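PDB 4OVJ: extracellular solute-binding protein family 1 from Alicyclobacillus acidocaldarius subsp. acidocaldarius, which probably captures a solute outside the cell for import by an ABC transporter, as family 1 solute-binding proteins do. Local coordinates for residues A47-Y52 and L312-F316; D83-Y89 and S295-Y301; R157-W163 and L279-P284; S203-L207 and A409-Q414. One frame throughout, in Å; residues are numbered along the deposited sequence. Where two conformers were deposited one is given.

Interaction 1: residues A47-Y52 and L312-F316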
# COMPACT_ATOMS: atom_id res chain seq x y z
N ALA A 47 17.46 15.91 -12.64
CA ALA A 47 17.70 16.79 -11.50
C ALA A 47 18.94 16.36 -10.72
O ALA A 47 19.76 17.20 -10.31
CB ALA A 47 16.47 16.82 -10.60
N PHE A 48 19.11 15.05 -10.54
CA PHE A 48 20.29 14.54 -9.86
C PHE A 48 21.58 14.91 -10.57
O PHE A 48 22.55 15.34 -9.94
CB PHE A 48 20.24 13.02 -9.71
CG PHE A 48 21.46 12.47 -9.07
CD1 PHE A 48 21.64 12.56 -7.71
CD2 PHE A 48 22.49 11.94 -9.84
CE1 PHE A 48 22.77 12.06 -7.11
CE2 PHE A 48 23.64 11.45 -9.25
CZ PHE A 48 23.78 11.51 -7.88
N GLU A 49 21.62 14.68 -11.89
CA GLU A 49 22.83 14.94 -12.66
C GLU A 49 23.24 16.42 -12.63
O GLU A 49 24.42 16.74 -12.72
CB GLU A 49 22.68 14.40 -14.10
CG GLU A 49 22.71 12.86 -14.16
CD GLU A 49 22.84 12.31 -15.58
OE1 GLU A 49 22.01 12.66 -16.44
OE2 GLU A 49 23.79 11.51 -15.83
N LYS A 50 22.26 17.31 -12.51
CA LYS A 50 22.53 18.74 -12.33
C LYS A 50 23.08 19.02 -10.92
O LYS A 50 24.01 19.81 -10.76
CB LYS A 50 21.26 19.55 -12.56
CG LYS A 50 21.42 21.03 -12.22
CD LYS A 50 20.21 21.83 -12.70
CE LYS A 50 20.38 23.31 -12.40
NZ LYS A 50 19.31 24.12 -13.05
N ALA A 51 22.49 18.38 -9.92
CA ALA A 51 22.87 18.61 -8.52
C ALA A 51 24.23 18.01 -8.15
O ALA A 51 24.95 18.56 -7.30
CB ALA A 51 21.81 18.07 -7.59
N TYR A 52 24.55 16.89 -8.77
CA TYR A 52 25.78 16.15 -8.51
C TYR A 52 26.50 15.91 -9.82
O TYR A 52 26.49 14.81 -10.35
CB TYR A 52 25.43 14.83 -7.83
CG TYR A 52 24.89 15.07 -6.45
CD1 TYR A 52 25.75 15.24 -5.38
CD2 TYR A 52 23.53 15.19 -6.23
CE1 TYR A 52 25.27 15.48 -4.10
CE2 TYR A 52 23.03 15.43 -4.96
CZ TYR A 52 23.90 15.58 -3.90
OH TYR A 52 23.44 15.82 -2.64
N LEU A 312 24.57 8.19 -2.13
CA LEU A 312 24.22 9.58 -2.39
C LEU A 312 23.05 9.69 -3.39
O LEU A 312 22.15 10.51 -3.22
CB LEU A 312 25.46 10.32 -2.89
CG LEU A 312 25.40 11.83 -3.05
CD1 LEU A 312 26.81 12.38 -3.22
CD2 LEU A 312 24.53 12.13 -4.24
N PHE A 313 23.06 8.84 -4.41
CA PHE A 313 21.97 8.81 -5.39
C PHE A 313 20.66 8.34 -4.77
O PHE A 313 19.61 8.97 -4.94
CB PHE A 313 22.35 7.93 -6.58
CG PHE A 313 21.29 7.86 -7.64
CD1 PHE A 313 20.91 9.00 -8.34
CD2 PHE A 313 20.69 6.67 -7.94
CE1 PHE A 313 19.93 8.92 -9.32
CE2 PHE A 313 19.71 6.58 -8.91
CZ PHE A 313 19.33 7.70 -9.61
N VAL A 314 20.71 7.25 -4.02
CA VAL A 314 19.52 6.76 -3.35
C VAL A 314 18.99 7.80 -2.36
O VAL A 314 17.78 8.05 -2.30
CB VAL A 314 19.78 5.39 -2.67
CG1 VAL A 314 18.64 5.00 -1.75
CG2 VAL A 314 19.97 4.33 -3.74
N ASN A 315 19.88 8.44 -1.63
CA ASN A 315 19.46 9.46 -0.70
C ASN A 315 18.77 10.63 -1.37
O ASN A 315 17.80 11.16 -0.83
CB ASN A 315 20.65 9.99 0.10
CG ASN A 315 20.20 10.90 1.21
OD1 ASN A 315 19.48 10.48 2.12
ND2 ASN A 315 20.57 12.18 1.11
N PHE A 316 19.28 11.02 -2.54
CA PHE A 316 18.69 12.06 -3.36
C PHE A 316 17.26 11.69 -3.77
O PHE A 316 16.32 12.48 -3.61
CB PHE A 316 19.54 12.33 -4.61
CG PHE A 316 19.00 13.40 -5.51
CD1 PHE A 316 19.35 14.74 -5.29
CD2 PHE A 316 18.16 13.09 -6.57
CE1 PHE A 316 18.87 15.73 -6.13
CE2 PHE A 316 17.67 14.08 -7.41
CZ PHE A 316 18.03 15.40 -7.18
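The backbone bond from Y52 N to F48 O, 2.8 Å long, ties together the two aromatic residues through which the end of helix 35-51 meets L312 and F316 of helix 307-319. The contact is apolar, and F48 is central to it, meeting L312, F313 and F316. With CG anti to the backbone N (chi1 177°), its ring forms T-shaped pairs with F313 and F316. F313 turns its edge to F48: CD1 stands 3.4 Å above the F48 plane, over its centre, with the ring planes at 79°. F48 in turn points its edge at the face of F316, its CD1 lying 3.5 Å from F316 CG, and F48 CA makes a CH-pi contact over the same face. L312 is shared. Its CD2 methyl sits 3.3 Å from the centroid of the Y52 ring and 8° off the normal, a well-centred CH-pi contact, and also meets the F48 edge at CE1. The F48 face opposite F313 is backed by Y52 CB. Cutting F48 back to an alanine is likely to leave the F313 edge and the F316 face without their partner and to open a gap between the helices. F48 and F313 also touch I57 of strand 55-61, and F313 meets F29 edge-to-face. F48, F313 and F316 thus form an aromatic cluster joining two helices over a beta-sheet in an alpha/beta lobe of the solute-binding fold.

Interaction 2: residues D83-Y89 and S295-Y301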
# COMPACT_ATOMS: atom_id res chain seq x y z
N ASP A 83 24.25 -0.77 -10.69
CA ASP A 83 24.64 -0.28 -9.36
C ASP A 83 23.45 0.00 -8.46
O ASP A 83 23.51 -0.27 -7.27
CB ASP A 83 25.47 0.99 -9.47
CG ASP A 83 26.77 0.75 -10.20
OD1 ASP A 83 27.60 -0.04 -9.71
OD2 ASP A 83 26.93 1.33 -11.29
N ILE A 84 22.40 0.60 -9.03
CA ILE A 84 21.16 0.84 -8.30
C ILE A 84 20.04 0.10 -9.02
O ILE A 84 19.94 0.14 -10.24
CB ILE A 84 20.82 2.33 -8.22
CG1 ILE A 84 21.93 3.10 -7.50
CG2 ILE A 84 19.48 2.53 -7.51
CD1 ILE A 84 22.96 3.70 -8.43
N MSE A 85 19.22 -0.59 -8.23
CA MSE A 85 18.17 -1.46 -8.74
C MSE A 85 16.89 -1.10 -8.06
O MSE A 85 16.81 -1.11 -6.83
CB MSE A 85 18.46 -2.93 -8.40
CG MSE A 85 19.39 -3.60 -9.40
SE MSE A 85 19.90 -5.39 -8.75
CE MSE A 85 21.43 -4.79 -7.67
N GLN A 86 15.87 -0.80 -8.84
CA GLN A 86 14.53 -0.74 -8.29
C GLN A 86 14.15 -2.20 -7.95
O GLN A 86 14.43 -3.12 -8.72
CB GLN A 86 13.57 -0.09 -9.27
CG GLN A 86 12.27 0.39 -8.67
CD GLN A 86 11.52 1.21 -9.69
OE1 GLN A 86 11.78 2.39 -9.90
NE2 GLN A 86 10.62 0.57 -10.39
N MSE A 87 13.57 -2.39 -6.77
CA MSE A 87 13.31 -3.73 -6.24
C MSE A 87 11.89 -3.79 -5.76
O MSE A 87 11.29 -2.78 -5.41
CB MSE A 87 14.33 -3.98 -5.14
CG MSE A 87 14.26 -5.34 -4.44
SE MSE A 87 14.52 -6.85 -5.66
CE MSE A 87 16.02 -6.27 -6.80
N ASP A 88 11.34 -5.00 -5.77
CA ASP A 88 9.99 -5.25 -5.33
C ASP A 88 9.97 -6.17 -4.11
O ASP A 88 10.84 -7.04 -3.94
CB ASP A 88 9.15 -5.89 -6.42
CG ASP A 88 7.66 -5.94 -6.05
OD1 ASP A 88 6.99 -4.88 -6.07
OD2 ASP A 88 7.16 -7.05 -5.73
N TYR A 89 8.97 -5.98 -3.26
CA TYR A 89 8.79 -6.79 -2.05
C TYR A 89 8.78 -8.29 -2.33
O TYR A 89 9.30 -9.07 -1.53
CB TYR A 89 7.50 -6.36 -1.34
CG TYR A 89 7.37 -6.81 0.10
CD1 TYR A 89 8.41 -6.65 1.01
CD2 TYR A 89 6.19 -7.37 0.56
CE1 TYR A 89 8.29 -7.05 2.33
CE2 TYR A 89 6.05 -7.78 1.87
CZ TYR A 89 7.10 -7.62 2.76
OH TYR A 89 6.97 -8.03 4.06
N SER A 295 5.53 0.67 -1.97
CA SER A 295 5.20 0.48 -3.38
C SER A 295 6.30 -0.31 -4.08
O SER A 295 6.05 -1.20 -4.88
CB SER A 295 5.03 1.83 -4.06
OG SER A 295 4.03 2.57 -3.39
N GLN A 296 7.53 0.09 -3.78
CA GLN A 296 8.74 -0.45 -4.39
C GLN A 296 9.87 -0.05 -3.48
O GLN A 296 9.65 0.63 -2.48
CB GLN A 296 9.03 0.12 -5.79
CG GLN A 296 7.86 0.57 -6.64
CD GLN A 296 8.31 1.29 -7.88
OE1 GLN A 296 9.32 2.03 -7.85
NE2 GLN A 296 7.59 1.10 -8.96
N PHE A 297 11.08 -0.46 -3.82
CA PHE A 297 12.28 -0.18 -3.04
C PHE A 297 13.41 0.28 -3.94
O PHE A 297 13.48 -0.12 -5.10
CB PHE A 297 12.81 -1.44 -2.34
CG PHE A 297 11.89 -2.03 -1.34
CD1 PHE A 297 10.84 -2.84 -1.74
CD2 PHE A 297 12.10 -1.85 0.03
CE1 PHE A 297 9.97 -3.39 -0.82
CE2 PHE A 297 11.24 -2.42 0.95
CZ PHE A 297 10.17 -3.18 0.53
N TRP A 298 14.31 1.08 -3.38
CA TRP A 298 15.62 1.30 -3.97
C TRP A 298 16.61 0.36 -3.29
O TRP A 298 16.68 0.32 -2.07
CB TRP A 298 16.12 2.73 -3.77
CG TRP A 298 15.22 3.82 -4.23
CD1 TRP A 298 14.81 4.87 -3.48
CD2 TRP A 298 14.62 3.97 -5.52
NE1 TRP A 298 14.00 5.69 -4.22
CE2 TRP A 298 13.86 5.16 -5.48
CE3 TRP A 298 14.64 3.23 -6.70
CZ2 TRP A 298 13.12 5.61 -6.57
CZ3 TRP A 298 13.92 3.69 -7.79
CH2 TRP A 298 13.18 4.86 -7.71
N SER A 299 17.38 -0.36 -4.10
CA SER A 299 18.43 -1.24 -3.62
C SER A 299 19.73 -0.93 -4.37
O SER A 299 19.71 -0.37 -5.48
CB SER A 299 18.03 -2.70 -3.83
OG SER A 299 16.92 -3.10 -3.02
N ILE A 300 20.84 -1.30 -3.77
CA ILE A 300 22.16 -1.10 -4.35
C ILE A 300 22.84 -2.46 -4.52
O ILE A 300 22.73 -3.32 -3.65
CB ILE A 300 23.01 -0.16 -3.47
CG1 ILE A 300 22.36 1.21 -3.38
CG2 ILE A 300 24.44 -0.02 -4.01
CD1 ILE A 300 23.01 2.15 -2.39
N TYR A 301 23.55 -2.63 -5.63
CA TYR A 301 24.29 -3.85 -5.90
C TYR A 301 25.37 -4.06 -4.84
O TYR A 301 26.15 -3.16 -4.56
CB TYR A 301 24.95 -3.75 -7.27
CG TYR A 301 25.67 -4.97 -7.78
CD1 TYR A 301 25.23 -6.25 -7.48
CD2 TYR A 301 26.77 -4.83 -8.62
CE1 TYR A 301 25.89 -7.37 -7.98
CE2 TYR A 301 27.43 -5.93 -9.13
CZ TYR A 301 26.99 -7.19 -8.81
OH TYR A 301 27.67 -8.28 -9.33
O HOH W 1 7.97 2.10 -11.53
O HOH W 2 7.37 -3.60 -3.56
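M85 and S299 form a hydrogen-bonded antiparallel pair at the tight centre of this contact, M85 N reaching S299 O at 2.8 Å and 174°, with S299 N returning a bond to M85 O. M87 and F297 repeat the pattern (M85 and M87 are both selenomethionines), and Y301 N to D83 O (2.9 Å) extends it. On the M87 face, S299 OG lies 3.5 Å from M87 CB and is bonded to Y130 O. On the other face, Q86 meets W298 and Q296. Its CG is anti to the backbone N (chi1 -162°) and the chain runs out extended, so that OE1 comes 3.3 Å from W298 CZ3. The Q86 and Q296 amides are not bonded to each other: R331 donates to both OE1 atoms, NH2 to Q86 and NE to Q296, and N134 ND2 also bonds to Q296 OE1. Q86 NE2 bonds to W32 O, and one water accepts from the NE2 of both glutamines, 2.8 Å from that of Q296. A leucine at Q86 would probably leave R331 NH2 without this acceptor and W32 O without this donor. Towards D88 and S295 packing gives way to water: one molecule accepts from Y89 N at 2.9 Å and lies near D88 OD1 and S295 O. Strand 84-87 also pairs with strand 25-31; helix 65-77 packs against M85 and D88, helix 307-319 against I84, W298 and I300.

Interaction 3: residues R157-W163 and L279-P284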
# COMPACT_ATOMS: atom_id res chain seq x y z
N ARG A 157 -10.48 8.67 14.79
CA ARG A 157 -10.42 7.23 14.67
C ARG A 157 -11.37 6.60 15.68
O ARG A 157 -11.40 7.01 16.85
CB ARG A 157 -9.02 6.72 14.87
CG ARG A 157 -8.81 5.38 14.21
CD ARG A 157 -7.41 4.84 14.45
NE ARG A 157 -7.17 3.69 13.60
CZ ARG A 157 -6.13 2.89 13.69
NH1 ARG A 157 -5.18 3.13 14.60
NH2 ARG A 157 -6.01 1.85 12.87
N VAL A 158 -12.12 5.59 15.26
CA VAL A 158 -13.09 4.95 16.12
C VAL A 158 -12.95 3.44 16.07
O VAL A 158 -12.26 2.91 15.20
CB VAL A 158 -14.54 5.34 15.74
CG1 VAL A 158 -14.80 6.81 16.02
CG2 VAL A 158 -14.82 5.01 14.29
N SER A 159 -13.61 2.76 16.99
CA SER A 159 -13.68 1.30 16.97
C SER A 159 -14.68 0.84 15.92
O SER A 159 -15.54 1.60 15.48
CB SER A 159 -14.12 0.76 18.31
OG SER A 159 -15.47 1.11 18.52
N TRP A 160 -14.60 -0.43 15.55
CA TRP A 160 -15.56 -1.00 14.60
C TRP A 160 -17.01 -0.84 15.09
O TRP A 160 -17.90 -0.50 14.30
CB TRP A 160 -15.27 -2.49 14.37
CG TRP A 160 -14.07 -2.78 13.54
CD1 TRP A 160 -12.95 -3.41 13.94
CD2 TRP A 160 -13.90 -2.52 12.14
NE1 TRP A 160 -12.06 -3.53 12.91
CE2 TRP A 160 -12.63 -3.00 11.78
CE3 TRP A 160 -14.69 -1.91 11.16
CZ2 TRP A 160 -12.14 -2.90 10.49
CZ3 TRP A 160 -14.21 -1.82 9.88
CH2 TRP A 160 -12.94 -2.32 9.55
N GLN A 161 -17.26 -1.08 16.37
CA GLN A 161 -18.63 -0.94 16.89
C GLN A 161 -19.07 0.52 16.93
O GLN A 161 -20.22 0.84 16.63
CB GLN A 161 -18.76 -1.62 18.25
CG GLN A 161 -18.75 -3.15 18.15
CD GLN A 161 -20.01 -3.69 17.49
OE1 GLN A 161 -21.11 -3.23 17.81
NE2 GLN A 161 -19.86 -4.62 16.55
N GLN A 162 -18.17 1.43 17.28
CA GLN A 162 -18.50 2.84 17.23
C GLN A 162 -18.80 3.28 15.79
O GLN A 162 -19.73 4.04 15.54
CB GLN A 162 -17.38 3.69 17.81
CG GLN A 162 -17.19 3.53 19.32
CD GLN A 162 -15.88 4.12 19.84
OE1 GLN A 162 -14.92 4.35 19.10
NE2 GLN A 162 -15.84 4.35 21.14
N TRP A 163 -18.00 2.79 14.85
CA TRP A 163 -18.19 3.06 13.45
C TRP A 163 -19.55 2.56 12.95
O TRP A 163 -20.26 3.28 12.27
CB TRP A 163 -17.04 2.43 12.66
CG TRP A 163 -17.05 2.75 11.21
CD1 TRP A 163 -17.04 1.84 10.19
CD2 TRP A 163 -17.02 4.04 10.59
NE1 TRP A 163 -17.01 2.49 8.97
CE2 TRP A 163 -16.99 3.84 9.20
CE3 TRP A 163 -17.00 5.35 11.08
CZ2 TRP A 163 -16.95 4.90 8.30
CZ3 TRP A 163 -16.96 6.40 10.18
CH2 TRP A 163 -16.95 6.17 8.80
N LEU A 279 -8.29 7.43 9.67
CA LEU A 279 -7.67 6.11 9.79
C LEU A 279 -8.77 5.07 9.96
O LEU A 279 -9.83 5.35 10.53
CB LEU A 279 -6.71 6.06 10.98
CG LEU A 279 -5.50 6.98 10.85
CD1 LEU A 279 -4.69 6.93 12.14
CD2 LEU A 279 -4.64 6.63 9.64
N PRO A 280 -8.53 3.84 9.49
CA PRO A 280 -9.58 2.82 9.58
C PRO A 280 -9.87 2.38 11.02
O PRO A 280 -9.04 2.57 11.92
CB PRO A 280 -9.07 1.67 8.72
CG PRO A 280 -7.69 2.01 8.32
CD PRO A 280 -7.32 3.36 8.82
N PRO A 281 -11.07 1.82 11.25
CA PRO A 281 -11.47 1.56 12.62
C PRO A 281 -10.64 0.54 13.34
O PRO A 281 -10.00 -0.31 12.72
CB PRO A 281 -12.91 1.06 12.48
CG PRO A 281 -13.38 1.63 11.20
CD PRO A 281 -12.18 1.59 10.31
N THR A 282 -10.65 0.64 14.66
CA THR A 282 -9.86 -0.21 15.52
C THR A 282 -10.68 -1.31 16.17
O THR A 282 -11.91 -1.25 16.24
CB THR A 282 -9.21 0.64 16.63
OG1 THR A 282 -10.21 1.29 17.41
CG2 THR A 282 -8.29 1.67 16.03
N GLN A 283 -9.97 -2.33 16.67
CA GLN A 283 -10.58 -3.41 17.43
C GLN A 283 -10.19 -3.30 18.90
O GLN A 283 -9.05 -3.52 19.25
CB GLN A 283 -10.10 -4.76 16.90
CG GLN A 283 -10.60 -5.95 17.70
CD GLN A 283 -12.11 -6.01 17.76
OE1 GLN A 283 -12.77 -6.05 16.72
NE2 GLN A 283 -12.65 -5.99 18.96
N PRO A 284 -11.17 -3.00 19.77
CA PRO A 284 -10.87 -2.99 21.20
C PRO A 284 -10.39 -4.35 21.68
O PRO A 284 -10.94 -5.39 21.29
CB PRO A 284 -12.21 -2.58 21.82
CG PRO A 284 -12.87 -1.77 20.75
CD PRO A 284 -12.50 -2.46 19.47
O HOH W 3 -11.92 5.00 12.33
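The backbones of S159 and T282 meet in a single bridge, in which T282 N donates to V158 O at 2.8 Å with a 158° angle at the hydrogen, and W160 N donates to T282 O at 2.9 Å in the carbonyl plane. A water extends this link, accepting from V158 N and donating to L279 O. R157 lies along the other chain. Its side chain is extended from CG to NE, CG being anti to the backbone N (chi1 -156°), and this carries NE to P280 O at 2.8 Å, close to the C=O axis and within the guanidinium plane; NH2 adds a weak bond to the same oxygen. T282 CG2 stands 3.3 Å above one guanidinium face, over its centre, and L279 CD1 lies more loosely over the opposite face, off its centre. The far end of R157 forms a salt bridge with E288. Residues 279-284, in the loop between strands 275-278 and 293-300, here run past the N-terminal end of helix 160-174, where S159 and Q162 make a capping box: S159 OG accepts from Q162 N, and S159 N donates to Q162 OE1 at 2.9 Å. The helix start then brings two indoles to P281. Its CB lies over the W160 face, 3.9 Å from the centroid of the six-membered ring and 20° off the normal, and its CG over the five-membered ring of W163; both are CH-pi contacts. W160 NE1 bonds to Q194 OE1 and W163 NE1 to E179, while P281 O accepts from Y190 OH and Q194 NE2.

Interaction 4: residues S203-L207 and A409-Q414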
# COMPACT_ATOMS: atom_id res chain seq x y z
N SER A 203 5.61 -18.54 6.51
CA SER A 203 6.16 -19.28 5.37
C SER A 203 5.18 -19.42 4.20
O SER A 203 5.55 -19.86 3.11
CB SER A 203 6.61 -20.66 5.84
OG SER A 203 5.68 -21.24 6.74
N GLY A 204 3.92 -19.04 4.43
CA GLY A 204 2.89 -19.18 3.43
C GLY A 204 2.49 -20.63 3.17
O GLY A 204 2.01 -20.94 2.08
N THR A 205 2.65 -21.50 4.18
CA THR A 205 2.26 -22.91 4.05
C THR A 205 0.82 -23.18 4.49
O THR A 205 0.26 -24.24 4.19
CB THR A 205 3.20 -23.86 4.84
OG1 THR A 205 3.16 -23.54 6.24
CG2 THR A 205 4.63 -23.75 4.31
N LYS A 206 0.24 -22.25 5.23
CA LYS A 206 -1.17 -22.34 5.58
C LYS A 206 -1.72 -20.96 5.91
O LYS A 206 -0.97 -19.99 6.01
CB LYS A 206 -1.40 -23.29 6.75
CG LYS A 206 -0.45 -23.18 7.91
CD LYS A 206 -0.78 -24.17 9.03
CE LYS A 206 -0.64 -25.61 8.56
NZ LYS A 206 -0.49 -26.54 9.71
N LEU A 207 -3.04 -20.88 6.04
CA LEU A 207 -3.68 -19.64 6.44
C LEU A 207 -3.25 -19.32 7.86
O LEU A 207 -3.00 -20.23 8.66
CB LEU A 207 -5.19 -19.75 6.35
CG LEU A 207 -5.74 -19.99 4.94
CD1 LEU A 207 -7.24 -20.15 5.00
CD2 LEU A 207 -5.37 -18.85 4.00
N ALA A 409 -8.51 -23.06 0.47
CA ALA A 409 -7.25 -22.33 0.47
C ALA A 409 -6.13 -23.15 1.13
O ALA A 409 -5.03 -23.22 0.60
CB ALA A 409 -7.42 -20.99 1.18
N ASN A 410 -6.42 -23.77 2.28
CA ASN A 410 -5.41 -24.58 2.97
C ASN A 410 -4.99 -25.79 2.15
O ASN A 410 -3.81 -26.16 2.16
CB ASN A 410 -5.87 -25.01 4.37
CG ASN A 410 -5.58 -23.95 5.44
OD1 ASN A 410 -4.53 -23.31 5.42
ND2 ASN A 410 -6.51 -23.78 6.37
N ASP A 411 -5.93 -26.39 1.43
CA ASP A 411 -5.63 -27.51 0.52
C ASP A 411 -4.71 -27.08 -0.61
O ASP A 411 -3.76 -27.78 -0.97
CB ASP A 411 -6.92 -28.12 -0.07
CG ASP A 411 -7.65 -29.05 0.90
OD1 ASP A 411 -7.06 -29.43 1.94
OD2 ASP A 411 -8.81 -29.41 0.61
N LEU A 412 -4.99 -25.91 -1.18
CA LEU A 412 -4.16 -25.33 -2.22
C LEU A 412 -2.76 -24.99 -1.71
O LEU A 412 -1.76 -25.27 -2.38
CB LEU A 412 -4.84 -24.07 -2.76
CG LEU A 412 -4.19 -23.33 -3.92
CD1 LEU A 412 -3.94 -24.27 -5.09
CD2 LEU A 412 -5.10 -22.18 -4.34
N LEU A 413 -2.67 -24.38 -0.53
CA LEU A 413 -1.36 -24.07 0.04
C LEU A 413 -0.53 -25.31 0.35
O LEU A 413 0.69 -25.26 0.27
CB LEU A 413 -1.51 -23.23 1.29
CG LEU A 413 -2.08 -21.83 1.06
CD1 LEU A 413 -2.37 -21.20 2.41
CD2 LEU A 413 -1.12 -20.98 0.25
N GLN A 414 -1.19 -26.41 0.72
CA GLN A 414 -0.50 -27.66 1.08
C GLN A 414 -0.06 -28.44 -0.17
O GLN A 414 0.93 -29.18 -0.14
CB GLN A 414 -1.40 -28.53 1.98
CG GLN A 414 -0.61 -29.46 2.89
CD GLN A 414 -1.47 -30.52 3.56
OE1 GLN A 414 -2.66 -30.31 3.83
NE2 GLN A 414 -0.87 -31.67 3.85
O HOH W 4 -2.21 -25.63 4.45
O HOH W 5 -4.73 -22.52 8.68
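Residues 204-207 pack as a loop against the last helix of the model, 398-414, at the edge of one lobe of the bilobal solute-binding fold, and the contact combines leucine packing with one side-chain-to-backbone hydrogen bond. A409, N410 and L413, roughly one turn of helix, supply the docking surface. L413 reaches across with CG anti to its carbonyl carbon (chi1 -66°), and its two methyls diverge: CD1 touches the K206 backbone at C, 3.6 Å away, while CD2 lies 3.6 Å from G204 O. Its CB adds a contact with T205 O. L207 crosses L413 at about a right angle, placing CD1 3.9 Å from A409 CB and CD2 near L413 CD1. I380 of helix 377-392 also touches A409 and L413, so the loop and that helix share these side chains. N201 OD1 accepts from both T205 N and K206 N and thereby helps to set the loop's course. Towards the outer side, where T205 and K206 are exposed, water joins the two segments: one molecule lies 2.8 Å from both T205 O and N410 O, and another donates to L207 O and accepts from N410 ND2. Between these waters, the N410 amide makes the direct bond, its OD1 receiving L207 N at 2.9 Å in the carbonyl plane, nearly straight at 174°.

Overall arrangement
Interaction 2 is the core contact, a buried strand pair fixed by backbone hydrogen bonds; interactions 1, 3 and 4 are only partly buried. Interactions 1 and 2 touch: V314, next to F313, packs on W298 and I300, so helix 307-319, which follows strand 293-300 in the chain, covers the sheet it has just left. Interaction 1 is apolar, mainly rings and methyls. Interactions 3 and 4 lie across the chain's centre from interaction 1; their own centres are about 30 Å apart. Interaction 4 docks a loop on a helix through leucine, asparagine and water; interaction 3 joins a loop to a helix start and the residues before it through proline, tryptophan and arginine.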